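PDB 5FP2: ferric enterobactin receptor PIRA from Pseudomonas aeruginosa, which probably imports iron-loaded siderophores such as ferric enterobactin across the outer membrane as a TonB-dependent receptor. Local coordinates for residues I84-M89 against G152-I157; R160-L165 against S190-L195; T170-I175 against Y710-T715; T184-F189 against S206-D211; G663-Y668 against S675-V680. All coordinates share one frame; numbering follows the deposited sequence.

Contact 1: I84-M89 against G152-I157; sequences IDIRGM and GVVNII
Ile84 and Ile86 face strand 152-157 from the short strand 84-86; the axes of the two strands are inclined at 136° between N-to-C directions and approach to 8.2 Å, a gap that side chains bridge and backbone bonds do not. Ile86 makes the closer contact. Its CG1 stands anti to the carbonyl carbon, chi1 -56°, and the chain runs on extended, so that CD1 comes down on the backbone of the other strand. There it meets Gly152 C at 3.9 Å and Gly152 CA at 4.0 Å, on the side where glycine carries no side chain. The same methyl lies 4.4 Å from Val154 CG2. That valine methyl is touched a second time by Ile84, whose CD1 approaches it to 4.3 Å. One branch of Val154 thus receives the ends of two isoleucines two positions apart, in a buried patch of methyl groups laid against backbone. Beyond Ile86 the chain reverses in a type I' turn to Met89, closed by Met89 N bonding to Ile86 O at 3.2 Å. Strand 84-86 pairs with strand 67-69, while strand 152-158 runs between 131-138 and 94-98 in the central sheet of the plug domain; the Ile86 side chain also touches Thr94 and Arg138 of those neighbours.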
# COMPACT_ATOMS: atom_id res chain seq x y z
N ILE A 84 -4.60 3.39 -6.70
CA ILE A 84 -3.89 2.14 -6.91
C ILE A 84 -4.82 0.97 -7.25
O ILE A 84 -5.75 0.67 -6.52
CB ILE A 84 -3.06 1.77 -5.68
CG1 ILE A 84 -2.05 2.87 -5.39
CG2 ILE A 84 -2.36 0.44 -5.89
CD1 ILE A 84 -1.22 2.62 -4.16
N ASP A 85 -4.43 0.21 -8.27
CA ASP A 85 -5.27 -0.82 -8.86
C ASP A 85 -4.40 -2.05 -9.05
O ASP A 85 -3.43 -2.00 -9.78
CB ASP A 85 -5.79 -0.33 -10.23
CG ASP A 85 -6.51 -1.41 -11.01
OD1 ASP A 85 -6.59 -2.55 -10.50
OD2 ASP A 85 -7.03 -1.10 -12.10
N ILE A 86 -4.71 -3.15 -8.37
CA ILE A 86 -3.84 -4.31 -8.45
C ILE A 86 -4.47 -5.40 -9.27
O ILE A 86 -5.57 -5.88 -8.96
CB ILE A 86 -3.53 -4.89 -7.06
CG1 ILE A 86 -2.92 -3.80 -6.17
CG2 ILE A 86 -2.62 -6.10 -7.20
CD1 ILE A 86 -2.30 -4.32 -4.89
N ARG A 87 -3.76 -5.81 -10.33
CA ARG A 87 -4.11 -6.99 -11.09
C ARG A 87 -5.50 -6.80 -11.72
O ARG A 87 -6.30 -7.74 -11.81
CB ARG A 87 -4.06 -8.22 -10.16
CG ARG A 87 -2.65 -8.79 -9.93
CD ARG A 87 -2.63 -10.31 -9.68
NE ARG A 87 -1.28 -10.87 -9.51
CZ ARG A 87 -1.04 -12.05 -8.94
NH1 ARG A 87 -2.06 -12.85 -8.61
NH2 ARG A 87 0.20 -12.42 -8.67
N GLY A 88 -5.80 -5.56 -12.10
CA GLY A 88 -7.01 -5.26 -12.87
C GLY A 88 -8.27 -5.12 -12.04
O GLY A 88 -9.35 -4.88 -12.57
N MET A 89 -8.15 -5.29 -10.73
CA MET A 89 -9.32 -5.59 -9.92
C MET A 89 -10.06 -4.32 -9.49
O MET A 89 -11.15 -4.38 -8.92
CB MET A 89 -8.88 -6.38 -8.68
CG MET A 89 -8.59 -7.85 -8.98
SD MET A 89 -10.02 -8.62 -9.75
CE MET A 89 -11.13 -8.78 -8.35
N GLY A 152 -5.40 -6.92 -3.62
CA GLY A 152 -4.27 -7.10 -2.72
C GLY A 152 -4.06 -5.94 -1.77
O GLY A 152 -4.86 -5.03 -1.71
N VAL A 153 -2.91 -5.98 -1.11
CA VAL A 153 -2.64 -5.16 0.04
C VAL A 153 -1.41 -4.35 -0.25
O VAL A 153 -0.39 -4.90 -0.66
CB VAL A 153 -2.31 -6.01 1.28
CG1 VAL A 153 -1.94 -5.13 2.45
CG2 VAL A 153 -3.48 -6.91 1.66
N VAL A 154 -1.50 -3.04 -0.05
CA VAL A 154 -0.33 -2.21 0.04
C VAL A 154 -0.14 -1.91 1.49
O VAL A 154 -1.11 -1.49 2.17
CB VAL A 154 -0.48 -0.90 -0.74
CG1 VAL A 154 0.75 -0.02 -0.51
CG2 VAL A 154 -0.68 -1.19 -2.24
N ASN A 155 1.03 -2.27 2.01
CA ASN A 155 1.32 -2.07 3.43
C ASN A 155 2.53 -1.15 3.66
O ASN A 155 3.66 -1.52 3.32
CB ASN A 155 1.53 -3.42 4.13
CG ASN A 155 1.89 -3.27 5.58
OD1 ASN A 155 1.32 -2.42 6.27
ND2 ASN A 155 2.89 -4.03 6.03
N ILE A 156 2.29 0.06 4.15
CA ILE A 156 3.35 1.06 4.25
C ILE A 156 3.96 1.12 5.64
O ILE A 156 3.29 1.54 6.61
CB ILE A 156 2.84 2.46 3.92
CG1 ILE A 156 2.24 2.50 2.53
CG2 ILE A 156 3.98 3.46 4.02
CD1 ILE A 156 0.94 3.25 2.45
N ILE A 157 5.27 0.91 5.69
CA ILE A 157 5.96 0.72 6.96
C ILE A 157 6.85 1.90 7.38
O ILE A 157 7.68 2.42 6.62
CB ILE A 157 6.77 -0.58 6.92
CG1 ILE A 157 5.82 -1.76 6.84
CG2 ILE A 157 7.64 -0.69 8.17
CD1 ILE A 157 6.47 -3.11 7.06

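Contact 2: R160-L165 against S190-L195; sequences RPTDRL and SLSGPL
Leu165 holds CG anti to its own N, chi1 169°, and Leu191 does likewise at -170°, which swings the two leucines toward each other until Leu165 CD1 stands 4.2 Å from Leu191 CD1. On its way Leu165 CD1 also passes Ser192 O at 3.8 Å. Beside these side chains the backbones touch without a conventional hydrogen bond: Leu165 CA points a C-H at Ser192 O over 3.4 Å, and Gly193 CA does the same to Thr162 O over 3.6 Å. Gly193, with no side chain, lets the loop lie close across the strand. Pro194 fills the next place, its CG 3.4 Å from Asp163 O and its CD 3.5 Å from Thr162 O. At the other end Pro161 lies alongside Ser192, and the Arg160 guanidinium folds one face over Pro161 CD while NH1 forms a salt bridge with Asp255. Both leucines also touch Phe717, close to the end of the last barrel strand. Such a loop, coming from plug strand 152-158 and entering the first barrel strand 166-176, is the plug-to-barrel connection of TonB-dependent receptors, here laid over the end of strand 184-194.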
# COMPACT_ATOMS: atom_id res chain seq x y z
N ARG A 160 10.86 3.83 13.26
CA ARG A 160 10.41 3.54 14.62
C ARG A 160 11.34 4.11 15.73
O ARG A 160 12.54 4.30 15.52
CB ARG A 160 10.20 2.03 14.79
CG ARG A 160 8.81 1.57 14.34
CD ARG A 160 8.51 0.14 14.78
NE ARG A 160 8.74 -0.04 16.21
CZ ARG A 160 7.82 0.17 17.16
NH1 ARG A 160 6.57 0.47 16.83
NH2 ARG A 160 8.16 0.10 18.46
N PRO A 161 10.78 4.44 16.89
CA PRO A 161 11.63 5.00 17.93
C PRO A 161 12.93 4.23 18.11
O PRO A 161 12.95 3.02 18.01
CB PRO A 161 10.78 4.86 19.20
CG PRO A 161 9.38 4.72 18.71
CD PRO A 161 9.51 3.95 17.43
N THR A 162 14.00 4.94 18.46
CA THR A 162 15.31 4.34 18.48
C THR A 162 16.04 4.72 19.77
O THR A 162 15.63 5.66 20.46
CB THR A 162 16.11 4.78 17.24
OG1 THR A 162 17.45 4.27 17.29
CG2 THR A 162 16.11 6.30 17.13
N ASP A 163 17.07 3.97 20.13
CA ASP A 163 17.77 4.16 21.40
C ASP A 163 18.58 5.45 21.41
O ASP A 163 19.06 5.88 22.46
CB ASP A 163 18.70 2.96 21.68
CG ASP A 163 19.59 2.62 20.49
OD1 ASP A 163 19.70 3.44 19.55
OD2 ASP A 163 20.16 1.51 20.46
N ARG A 164 18.73 6.05 20.24
CA ARG A 164 19.50 7.27 20.06
C ARG A 164 18.62 8.31 19.36
O ARG A 164 17.62 7.95 18.75
CB ARG A 164 20.74 6.97 19.22
CG ARG A 164 21.74 6.02 19.88
CD ARG A 164 23.00 5.86 19.03
NE ARG A 164 22.70 5.38 17.68
CZ ARG A 164 23.60 4.82 16.86
NH1 ARG A 164 24.86 4.69 17.23
NH2 ARG A 164 23.22 4.38 15.66
N LEU A 165 18.94 9.59 19.51
CA LEU A 165 18.03 10.65 19.07
C LEU A 165 18.22 10.86 17.60
O LEU A 165 19.34 10.78 17.10
CB LEU A 165 18.28 11.97 19.81
CG LEU A 165 17.56 13.20 19.24
CD1 LEU A 165 16.15 13.34 19.79
CD2 LEU A 165 18.33 14.49 19.48
N SER A 190 11.08 14.07 10.55
CA SER A 190 10.83 13.00 11.49
C SER A 190 11.78 13.08 12.67
O SER A 190 12.99 13.04 12.50
CB SER A 190 10.99 11.65 10.83
OG SER A 190 11.43 10.71 11.81
N LEU A 191 11.22 13.14 13.86
CA LEU A 191 12.01 13.16 15.08
C LEU A 191 11.69 11.91 15.90
O LEU A 191 10.55 11.44 15.94
CB LEU A 191 11.67 14.41 15.89
CG LEU A 191 12.59 14.70 17.08
CD1 LEU A 191 13.99 15.05 16.61
CD2 LEU A 191 12.04 15.83 17.93
N SER A 192 12.73 11.31 16.47
CA SER A 192 12.57 10.07 17.22
C SER A 192 13.73 9.86 18.18
O SER A 192 14.86 10.27 17.92
CB SER A 192 12.42 8.86 16.26
OG SER A 192 13.68 8.33 15.85
N GLY A 193 13.46 9.18 19.28
CA GLY A 193 14.47 9.03 20.32
C GLY A 193 13.96 8.53 21.66
O GLY A 193 12.79 8.16 21.80
N PRO A 194 14.85 8.44 22.63
CA PRO A 194 14.43 7.97 23.93
C PRO A 194 14.09 9.12 24.84
O PRO A 194 14.65 10.20 24.70
CB PRO A 194 15.66 7.25 24.46
CG PRO A 194 16.80 7.97 23.83
CD PRO A 194 16.32 8.48 22.50
N LEU A 195 13.12 8.89 25.72
CA LEU A 195 12.90 9.77 26.84
C LEU A 195 13.53 9.17 28.08
O LEU A 195 14.37 9.78 28.72
CB LEU A 195 11.41 9.90 27.04
CG LEU A 195 10.81 10.53 25.80
CD1 LEU A 195 9.35 10.18 25.70
CD2 LEU A 195 11.01 12.03 25.88

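Contact 3: T170-I175 against Y710-T715; sequences TVFTNI and YVSMTT
Tyr710 reaches Phe172 and Thr173 with the root of its side chain: CB lies 3.4 Å from Thr173 O and 3.7 Å from Phe172 CZ. CG, set between the backbone N and the carbonyl carbon by a chi1 of 72°, stands 3.9 Å from Phe172 CE2, and CD1 is 3.7 Å from that same atom. The rings are nearly parallel, planes 28° apart, but slid so far that they barely overlap, with centroids 5.6 Å apart. Farther out the ring leaves strand 170-175, and OH at its tip bonds to Ser665 OG. These antiparallel strands are the first and last of the 22-stranded barrel, so their pairing is the seam that closes the cylinder. Val171 and Met713 form a hydrogen-bonded pair, with both N...O distances 3.0 Å; Thr173 and Val711 form the next. Their side chains lie on the outer face, where those of Thr173 and Val711 lie side by side, CG2 meeting CG1. On the inner face Ser712 CB sits at the edge of the Phe172 ring, and Thr170 OG1 shares a hydrogen bond with Thr714 OG1 at 3.1 Å. Plug residue Pro52 packs against both Phe172 and Tyr710, and Glu129 against Thr170.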
# COMPACT_ATOMS: atom_id res chain seq x y z
N THR A 170 13.06 17.21 5.23
CA THR A 170 13.16 17.11 3.78
C THR A 170 12.39 18.22 3.12
O THR A 170 11.19 18.36 3.35
CB THR A 170 12.51 15.83 3.26
OG1 THR A 170 13.06 14.69 3.93
CG2 THR A 170 12.73 15.71 1.76
N VAL A 171 13.04 18.93 2.21
CA VAL A 171 12.29 19.80 1.33
C VAL A 171 12.35 19.33 -0.12
O VAL A 171 13.42 19.00 -0.64
CB VAL A 171 12.76 21.25 1.40
CG1 VAL A 171 11.66 22.16 0.88
CG2 VAL A 171 13.13 21.60 2.83
N PHE A 172 11.20 19.34 -0.77
CA PHE A 172 11.11 18.91 -2.16
C PHE A 172 10.25 19.88 -2.93
O PHE A 172 9.22 20.36 -2.43
CB PHE A 172 10.47 17.52 -2.23
CG PHE A 172 10.21 17.05 -3.63
CD1 PHE A 172 9.05 17.42 -4.29
CD2 PHE A 172 11.11 16.24 -4.27
CE1 PHE A 172 8.79 16.97 -5.56
CE2 PHE A 172 10.87 15.79 -5.56
CZ PHE A 172 9.70 16.14 -6.21
N THR A 173 10.64 20.13 -4.18
CA THR A 173 9.91 21.06 -5.01
C THR A 173 10.01 20.61 -6.47
O THR A 173 11.09 20.31 -6.98
CB THR A 173 10.43 22.49 -4.83
OG1 THR A 173 9.91 23.33 -5.86
CG2 THR A 173 11.94 22.53 -4.85
N ASN A 174 8.86 20.48 -7.10
CA ASN A 174 8.77 20.08 -8.48
C ASN A 174 8.18 21.21 -9.28
O ASN A 174 7.05 21.61 -9.05
CB ASN A 174 7.87 18.86 -8.56
CG ASN A 174 7.48 18.51 -9.98
OD1 ASN A 174 8.29 17.97 -10.72
ND2 ASN A 174 6.26 18.83 -10.36
N ILE A 175 8.93 21.70 -10.26
CA ILE A 175 8.45 22.78 -11.13
C ILE A 175 8.27 22.31 -12.58
O ILE A 175 9.25 22.05 -13.29
CB ILE A 175 9.42 23.98 -11.10
CG1 ILE A 175 9.54 24.54 -9.67
CG2 ILE A 175 8.95 25.06 -12.06
CD1 ILE A 175 10.95 24.88 -9.27
N TYR A 710 12.74 18.92 -10.79
CA TYR A 710 12.55 18.83 -9.34
C TYR A 710 13.87 18.77 -8.59
O TYR A 710 14.89 18.32 -9.11
CB TYR A 710 11.70 17.61 -8.98
CG TYR A 710 12.41 16.28 -9.16
CD1 TYR A 710 13.39 15.88 -8.26
CD2 TYR A 710 12.08 15.42 -10.20
CE1 TYR A 710 14.05 14.67 -8.41
CE2 TYR A 710 12.72 14.20 -10.33
CZ TYR A 710 13.69 13.82 -9.42
OH TYR A 710 14.37 12.62 -9.55
N VAL A 711 13.84 19.18 -7.33
CA VAL A 711 15.04 19.13 -6.50
C VAL A 711 14.68 19.00 -5.00
O VAL A 711 13.64 19.47 -4.53
CB VAL A 711 15.97 20.34 -6.80
CG1 VAL A 711 15.19 21.65 -6.84
CG2 VAL A 711 17.11 20.44 -5.79
N SER A 712 15.49 18.20 -4.30
CA SER A 712 15.21 17.82 -2.92
C SER A 712 16.47 17.96 -2.11
O SER A 712 17.57 17.66 -2.58
CB SER A 712 14.78 16.36 -2.85
OG SER A 712 14.43 15.97 -1.53
N MET A 713 16.29 18.33 -0.85
CA MET A 713 17.38 18.36 0.12
C MET A 713 16.91 17.64 1.36
O MET A 713 15.77 17.81 1.77
CB MET A 713 17.72 19.80 0.46
CG MET A 713 19.06 19.97 1.13
SD MET A 713 19.42 21.72 1.41
CE MET A 713 19.41 21.83 3.22
N THR A 714 17.76 16.79 1.91
CA THR A 714 17.46 16.16 3.19
C THR A 714 18.56 16.45 4.23
O THR A 714 19.72 16.11 4.04
CB THR A 714 17.18 14.66 3.02
OG1 THR A 714 15.85 14.47 2.53
CG2 THR A 714 17.29 13.93 4.34
N THR A 715 18.20 17.19 5.29
CA THR A 715 19.05 17.28 6.49
C THR A 715 18.60 16.28 7.54
O THR A 715 17.42 15.94 7.59
CB THR A 715 19.00 18.66 7.18
OG1 THR A 715 17.66 18.95 7.59
CG2 THR A 715 19.49 19.77 6.27

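Contact 4: T184-F189 against S206-D211; sequences TRRANF and SANKTD
Arg185 and Lys209 form a hydrogen-bonded pair in this antiparallel hairpin, Lys209 N reaching Arg185 O at 2.8 Å and Arg185 N returning to Lys209 O at 3.1 Å. Two residues on, Ala207 N bonds to Ala187 O at 2.8 Å. At the non-hydrogen-bonded positions the backbone adds CA-H...O contacts, among them Arg186 CA to Ala207 O and Ser206 CA to Ala187 O. Side-chain polar contact across the strands is slight: Thr184 OG1 and Thr210 OG1 share a weak hydrogen bond of 3.3 Å, the two threonines crossing at an angle. Carbon contact comes from the first atoms of the side chains, Asn188 CB meeting Ser206 CB at 3.7 Å. Charged groups look past the partner strand. Arg186 places CG between its N and carbonyl carbon, chi1 56°, then runs extended inward to NE; NH1 makes a salt bridge with Glu129 and NH2 bonds to Pro53 O. Asn188 ND2 lies at the edge of that guanidinium, in its plane, and donates weakly to the same Glu129 carboxylate oxygen. On the other face Arg185 and Lys209 carry their charges away to the surface. The chemistry therefore divides by face: backbone bonds hold the hairpin, while the buried positive charge of Arg186, balanced by a Glu129 that probably stays ionised beside it, ties the barrel wall to the plug.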
# COMPACT_ATOMS: atom_id res chain seq x y z
N THR A 184 4.79 22.31 -7.16
CA THR A 184 4.59 21.67 -5.87
C THR A 184 5.79 21.90 -4.97
O THR A 184 6.93 21.88 -5.38
CB THR A 184 4.35 20.16 -6.01
OG1 THR A 184 3.10 19.93 -6.64
CG2 THR A 184 4.31 19.51 -4.65
N ARG A 185 5.48 22.24 -3.73
CA ARG A 185 6.48 22.20 -2.66
C ARG A 185 5.96 21.34 -1.53
O ARG A 185 4.82 21.50 -1.10
CB ARG A 185 6.77 23.60 -2.14
CG ARG A 185 7.95 23.62 -1.18
CD ARG A 185 8.16 25.03 -0.65
NE ARG A 185 8.60 25.94 -1.70
CZ ARG A 185 9.82 25.95 -2.23
NH1 ARG A 185 10.74 25.06 -1.82
NH2 ARG A 185 10.13 26.83 -3.18
N ARG A 186 6.76 20.36 -1.14
CA ARG A 186 6.46 19.64 0.08
C ARG A 186 7.66 19.57 1.00
O ARG A 186 8.77 19.93 0.64
CB ARG A 186 5.91 18.24 -0.22
CG ARG A 186 6.79 17.37 -1.10
CD ARG A 186 6.24 15.95 -1.22
NE ARG A 186 7.23 15.10 -1.84
CZ ARG A 186 8.23 14.48 -1.21
NH1 ARG A 186 8.28 14.45 0.12
NH2 ARG A 186 9.11 13.77 -1.93
N ALA A 187 7.41 19.16 2.24
CA ALA A 187 8.24 19.54 3.38
C ALA A 187 7.85 18.63 4.53
O ALA A 187 6.67 18.52 4.85
CB ALA A 187 7.99 20.98 3.77
N ASN A 188 8.82 17.92 5.09
CA ASN A 188 8.52 17.01 6.18
C ASN A 188 9.72 16.69 7.05
O ASN A 188 10.86 16.98 6.72
CB ASN A 188 7.95 15.72 5.64
CG ASN A 188 8.73 15.20 4.43
OD1 ASN A 188 9.83 14.63 4.55
ND2 ASN A 188 8.17 15.41 3.25
N PHE A 189 9.41 16.14 8.21
CA PHE A 189 10.38 16.00 9.29
C PHE A 189 10.06 14.68 9.97
O PHE A 189 8.91 14.24 9.99
CB PHE A 189 10.26 17.16 10.31
CG PHE A 189 9.09 17.02 11.24
CD1 PHE A 189 9.11 16.08 12.27
CD2 PHE A 189 7.94 17.77 11.05
CE1 PHE A 189 7.98 15.84 13.03
CE2 PHE A 189 6.84 17.62 11.90
CZ PHE A 189 6.84 16.63 12.86
N SER A 206 4.17 16.73 7.91
CA SER A 206 4.40 17.14 6.53
C SER A 206 3.44 18.25 6.12
O SER A 206 2.31 18.35 6.61
CB SER A 206 4.29 15.95 5.56
OG SER A 206 2.93 15.64 5.28
N ALA A 207 3.91 19.08 5.20
CA ALA A 207 3.13 20.18 4.69
C ALA A 207 3.41 20.30 3.19
O ALA A 207 4.55 20.18 2.76
CB ALA A 207 3.51 21.46 5.42
N ASN A 208 2.34 20.46 2.41
CA ASN A 208 2.35 20.12 0.99
C ASN A 208 1.47 21.08 0.23
O ASN A 208 0.29 21.22 0.52
CB ASN A 208 1.81 18.72 0.79
CG ASN A 208 2.75 17.66 1.33
OD1 ASN A 208 3.74 17.96 2.01
ND2 ASN A 208 2.48 16.40 0.96
N LYS A 209 2.03 21.80 -0.72
CA LYS A 209 1.30 22.86 -1.38
C LYS A 209 1.42 22.59 -2.87
O LYS A 209 2.46 22.10 -3.32
CB LYS A 209 1.90 24.20 -1.00
CG LYS A 209 1.09 25.42 -1.40
CD LYS A 209 1.30 26.58 -0.42
CE LYS A 209 1.15 26.13 1.04
NZ LYS A 209 0.69 27.18 1.99
N THR A 210 0.30 22.64 -3.58
CA THR A 210 0.30 22.30 -4.99
C THR A 210 -0.58 23.26 -5.77
O THR A 210 -1.81 23.19 -5.67
CB THR A 210 -0.19 20.87 -5.24
OG1 THR A 210 0.60 19.96 -4.46
CG2 THR A 210 -0.07 20.54 -6.72
N ASP A 211 0.06 24.14 -6.53
CA ASP A 211 -0.64 25.24 -7.16
C ASP A 211 -1.64 24.71 -8.15
O ASP A 211 -1.54 23.56 -8.58
CB ASP A 211 0.37 26.20 -7.80
CG ASP A 211 1.26 26.86 -6.76
OD1 ASP A 211 1.97 26.13 -6.02
OD2 ASP A 211 1.12 28.09 -6.52

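Contact 5: G663-Y668 against S675-V680; sequences GVSAGY and SVRGGV
Arg677 folds back across Ser665, Ala666 and Gly667, making the inner face of this antiparallel hairpin its dense side. Its CG leaves anti to the backbone N, chi1 -174°, and a bend at chi2 turns the chain over the partner strand, carrying one face of the guanidinium over Ala666 C. Gly667, the residue paired with Arg677, offers no side chain to block it. The single N-H of NE is divided between Ser665 OG, a weak and bent bond of 3.3 Å, and Lys50 O of the plug, also weak; Ser665 OG has its stronger partner in Tyr710. The outer face is looser. Val664 CG1 touches Val680 CB at 3.9 Å, but at the next pair Ala666 stands across from Gly678, so its methyl finds just Gly678 O, at 4.0 Å. Tyr668 starts beside Val676, then leads its ring away to an edge-to-face meeting with Phe670. Nearly straight backbone bonds join the two strands here: Ala666 N to Gly678 O spans 2.7 Å at 165°, and Tyr668 N to Val676 O is 2.7 Å too. Strand 659-669 continues the barrel to strand 625-634 through Ser665 and Gln628, and strand 674-681 continues it to the last strand, 708-716.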
# COMPACT_ATOMS: atom_id res chain seq x y z
N GLY A 663 12.68 9.69 -17.53
CA GLY A 663 13.23 10.67 -16.59
C GLY A 663 14.71 10.44 -16.37
O GLY A 663 15.20 9.33 -16.53
N VAL A 664 15.40 11.49 -15.94
CA VAL A 664 16.76 11.36 -15.43
C VAL A 664 16.85 11.94 -14.02
O VAL A 664 16.09 12.84 -13.68
CB VAL A 664 17.77 12.09 -16.35
CG1 VAL A 664 17.54 13.59 -16.32
CG2 VAL A 664 19.19 11.76 -15.94
N SER A 665 17.79 11.43 -13.23
CA SER A 665 17.82 11.66 -11.79
C SER A 665 19.23 11.50 -11.21
O SER A 665 19.96 10.54 -11.51
CB SER A 665 16.89 10.67 -11.11
OG SER A 665 16.45 11.18 -9.87
N ALA A 666 19.61 12.45 -10.35
CA ALA A 666 20.94 12.46 -9.75
C ALA A 666 20.85 12.71 -8.26
O ALA A 666 19.94 13.39 -7.81
CB ALA A 666 21.82 13.51 -10.39
N GLY A 667 21.80 12.16 -7.52
CA GLY A 667 21.81 12.31 -6.08
C GLY A 667 23.22 12.37 -5.52
O GLY A 667 24.10 11.64 -5.96
N TYR A 668 23.42 13.25 -4.54
CA TYR A 668 24.69 13.28 -3.85
C TYR A 668 24.49 13.25 -2.35
O TYR A 668 23.56 13.86 -1.84
CB TYR A 668 25.49 14.52 -4.25
CG TYR A 668 26.91 14.45 -3.78
CD1 TYR A 668 27.84 13.69 -4.47
CD2 TYR A 668 27.32 15.10 -2.61
CE1 TYR A 668 29.14 13.59 -4.03
CE2 TYR A 668 28.64 15.03 -2.18
CZ TYR A 668 29.53 14.25 -2.88
OH TYR A 668 30.83 14.13 -2.43
N SER A 675 22.21 15.59 2.20
CA SER A 675 22.21 14.94 0.92
C SER A 675 21.26 15.67 0.01
O SER A 675 20.32 16.28 0.45
CB SER A 675 21.75 13.51 1.10
OG SER A 675 20.38 13.50 1.50
N VAL A 676 21.46 15.54 -1.29
CA VAL A 676 20.70 16.31 -2.26
C VAL A 676 20.38 15.47 -3.49
O VAL A 676 21.17 14.61 -3.92
CB VAL A 676 21.52 17.51 -2.74
CG1 VAL A 676 20.92 18.10 -4.00
CG2 VAL A 676 21.58 18.55 -1.63
N ARG A 677 19.22 15.75 -4.07
CA ARG A 677 18.76 15.00 -5.22
C ARG A 677 17.97 15.88 -6.18
O ARG A 677 17.19 16.73 -5.76
CB ARG A 677 17.91 13.82 -4.78
CG ARG A 677 17.56 12.94 -5.95
CD ARG A 677 17.64 11.47 -5.61
NE ARG A 677 17.61 10.68 -6.82
CZ ARG A 677 18.67 10.07 -7.33
NH1 ARG A 677 19.83 10.10 -6.69
NH2 ARG A 677 18.54 9.41 -8.48
N GLY A 678 18.16 15.63 -7.47
CA GLY A 678 17.56 16.45 -8.52
C GLY A 678 17.36 15.66 -9.81
O GLY A 678 18.04 14.67 -10.05
N GLY A 679 16.42 16.10 -10.64
CA GLY A 679 15.91 15.25 -11.69
C GLY A 679 15.01 15.96 -12.67
O GLY A 679 14.38 16.97 -12.36
N VAL A 680 14.99 15.44 -13.90
CA VAL A 680 13.99 15.82 -14.90
C VAL A 680 13.05 14.68 -15.18
O VAL A 680 13.50 13.55 -15.33
CB VAL A 680 14.61 16.17 -16.24
CG1 VAL A 680 13.48 16.56 -17.17
CG2 VAL A 680 15.61 17.30 -16.12

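In the fold
Contacts 3, 4 and 5 lie along one wall of the barrel. Contact 3 joins the first and last strands of the barrel; contact 4 follows on the side of the first strand, centres 9 Å away, and contact 5 on the side of the last, 10 Å away. Backbone bonds such as Phe172 O to Arg186 N and Arg677 O to Ser712 N carry the sheet from one to the next. Contact 2 shares strand 184-194 with contact 4, but its centre lies 24 Å along the wall. Contact 1 stands apart in the plug, 25 to 30 Å from the others between centres; its strand 152-158 runs on into the loop of contact 2, linking plug and barrel.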